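Local coordinates for protein endonuclease V (PDB 6OZE) that probably cleaves RNA at inosine sites, as a metal-dependent endoribonuclease of the RNase H-like clan, at residues 195-200 with 221-226. The protein carries 4 engineered substitutions. Numbering follows the deposited sequence. Where two conformers were deposited one is given.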
# COMPACT_ATOMS: atom_id res chain seq x y z
N SER A 195 20.44 1.38 -2.95
CA SER A 195 19.66 2.52 -2.49
C SER A 195 19.72 2.57 -0.97
O SER A 195 19.51 1.55 -0.32
CB SER A 195 18.20 2.39 -2.92
OG SER A 195 17.55 1.39 -2.15
N THR A 196 19.97 3.74 -0.41
CA THR A 196 20.03 3.87 1.04
C THR A 196 18.69 4.22 1.67
O THR A 196 18.51 3.97 2.87
CB THR A 196 21.08 4.92 1.44
OG1 THR A 196 21.01 5.16 2.85
CG2 THR A 196 20.86 6.21 0.69
N ARG A 197 17.74 4.75 0.91
CA ARG A 197 16.48 5.22 1.46
C ARG A 197 15.51 4.05 1.59
O ARG A 197 15.20 3.40 0.59
CB ARG A 197 15.88 6.29 0.55
CG ARG A 197 14.66 6.99 1.12
CD ARG A 197 14.16 8.07 0.17
NE ARG A 197 12.71 8.02 -0.03
CZ ARG A 197 12.06 8.68 -0.98
NH1 ARG A 197 10.74 8.56 -1.09
NH2 ARG A 197 12.72 9.45 -1.83
N PRO A 198 15.02 3.74 2.79
CA PRO A 198 14.19 2.55 2.97
C PRO A 198 12.75 2.79 2.54
O PRO A 198 12.31 3.92 2.31
CB PRO A 198 14.25 2.30 4.48
CG PRO A 198 14.46 3.66 5.06
CD PRO A 198 15.30 4.43 4.06
N LEU A 199 12.02 1.69 2.41
CA LEU A 199 10.57 1.75 2.34
C LEU A 199 10.00 1.56 3.73
O LEU A 199 10.63 0.97 4.61
CB LEU A 199 10.05 0.62 1.46
CG LEU A 199 10.71 0.38 0.11
CD1 LEU A 199 10.12 -0.88 -0.51
CD2 LEU A 199 10.48 1.57 -0.79
N TYR A 200 8.80 2.08 3.94
CA TYR A 200 8.14 1.95 5.24
C TYR A 200 6.94 1.03 5.07
O TYR A 200 5.97 1.37 4.38
CB TYR A 200 7.77 3.32 5.81
CG TYR A 200 9.01 4.15 6.00
CD1 TYR A 200 9.78 4.02 7.15
CD2 TYR A 200 9.46 5.01 5.01
CE1 TYR A 200 10.93 4.75 7.33
CE2 TYR A 200 10.62 5.74 5.19
CZ TYR A 200 11.35 5.61 6.35
OH TYR A 200 12.50 6.34 6.53
N ARG A 221 12.56 -5.78 -7.44
CA ARG A 221 13.61 -5.89 -8.44
C ARG A 221 14.44 -4.61 -8.48
O ARG A 221 15.67 -4.65 -8.63
CB ARG A 221 12.95 -6.15 -9.80
CG ARG A 221 13.88 -6.19 -10.99
CD ARG A 221 13.10 -6.56 -12.25
NE ARG A 221 12.63 -7.94 -12.21
CZ ARG A 221 11.59 -8.41 -12.89
NH1 ARG A 221 10.89 -7.61 -13.68
NH2 ARG A 221 11.25 -9.69 -12.78
N PHE A 222 13.77 -3.47 -8.34
CA PHE A 222 14.35 -2.16 -8.11
C PHE A 222 13.96 -1.72 -6.70
O PHE A 222 13.48 -2.52 -5.90
CB PHE A 222 13.86 -1.21 -9.22
CG PHE A 222 14.13 -1.72 -10.61
CD1 PHE A 222 15.39 -1.59 -11.18
CD2 PHE A 222 13.13 -2.34 -11.35
CE1 PHE A 222 15.64 -2.06 -12.46
CE2 PHE A 222 13.38 -2.82 -12.62
CZ PHE A 222 14.64 -2.68 -13.18
N ARG A 223 14.17 -0.44 -6.38
CA ARG A 223 13.86 0.01 -5.02
C ARG A 223 12.36 -0.06 -4.74
O ARG A 223 11.94 -0.49 -3.67
CB ARG A 223 14.42 1.41 -4.76
CG ARG A 223 14.18 1.90 -3.33
CD ARG A 223 14.38 3.40 -3.18
NE ARG A 223 13.74 3.90 -1.96
CZ ARG A 223 12.73 4.75 -1.93
NH1 ARG A 223 12.23 5.24 -3.06
NH2 ARG A 223 12.21 5.13 -0.77
N ILE A 224 11.54 0.36 -5.69
CA ILE A 224 10.09 0.28 -5.51
C ILE A 224 9.62 -1.12 -5.90
O ILE A 224 9.90 -1.56 -7.02
CB ILE A 224 9.40 1.34 -6.37
CG1 ILE A 224 9.98 2.72 -6.06
CG2 ILE A 224 7.89 1.30 -6.16
CD1 ILE A 224 9.84 3.12 -4.61
N PRO A 225 8.90 -1.83 -5.02
CA PRO A 225 8.45 -3.19 -5.34
C PRO A 225 7.68 -3.22 -6.65
O PRO A 225 6.91 -2.31 -6.95
CB PRO A 225 7.56 -3.57 -4.16
CG PRO A 225 7.99 -2.66 -3.05
CD PRO A 225 8.47 -1.39 -3.68
N GLU A 226 7.91 -4.27 -7.43
CA GLU A 226 7.38 -4.36 -8.79
C GLU A 226 5.89 -4.10 -8.91
O GLU A 226 5.50 -3.33 -9.81
CB GLU A 226 7.80 -5.68 -9.44
CG GLU A 226 9.15 -5.62 -10.15
CD GLU A 226 9.21 -4.48 -11.16
OE1 GLU A 226 9.63 -3.37 -10.76
OE2 GLU A 226 8.83 -4.67 -12.34
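With chi1 at -177°, the Arg223 side chain leaves CA on the side opposite its own N and runs extended as far as NE, which carries its guanidinium across to the backbone of Arg197 and Pro198. Its NE donates to Arg197 O at 3.0 Å. The bond is fairly straight, and the oxygen lies near the guanidinium plane, but the donor sits above the carbonyl plane. Arg223 NH2 adds a weak bond to Pro198 O at 3.3 Å. Leu199 CD2 lies over one face of this guanidinium, and Arg197 CD over the opposite face. The two guanidinium planes are turned 57° apart, with Arg223 NH1 over the centre of one face of the Arg197 group. Arg197 NE and Arg223 NH2, both donors, are 3.0 Å apart with no hydrogen bond between them. Arg197 NH1 hydrogen-bonds to Lys147 O. Leu199 CD1 abuts Pro225 CD at 3.6 Å; Pro225 is the N-cap residue of helix 226-242. Cut back to an alanine, Arg223 would probably leave Arg197 O and Pro198 O without these donors and Leu199 CD2 without the guanidinium it packs on. The contact thus ties the entry to strand 199-205 to the loop between helices 209-218 and 226-242. Two backbone carbonyls probably offset part of the like-charge cost of pairing the arginines.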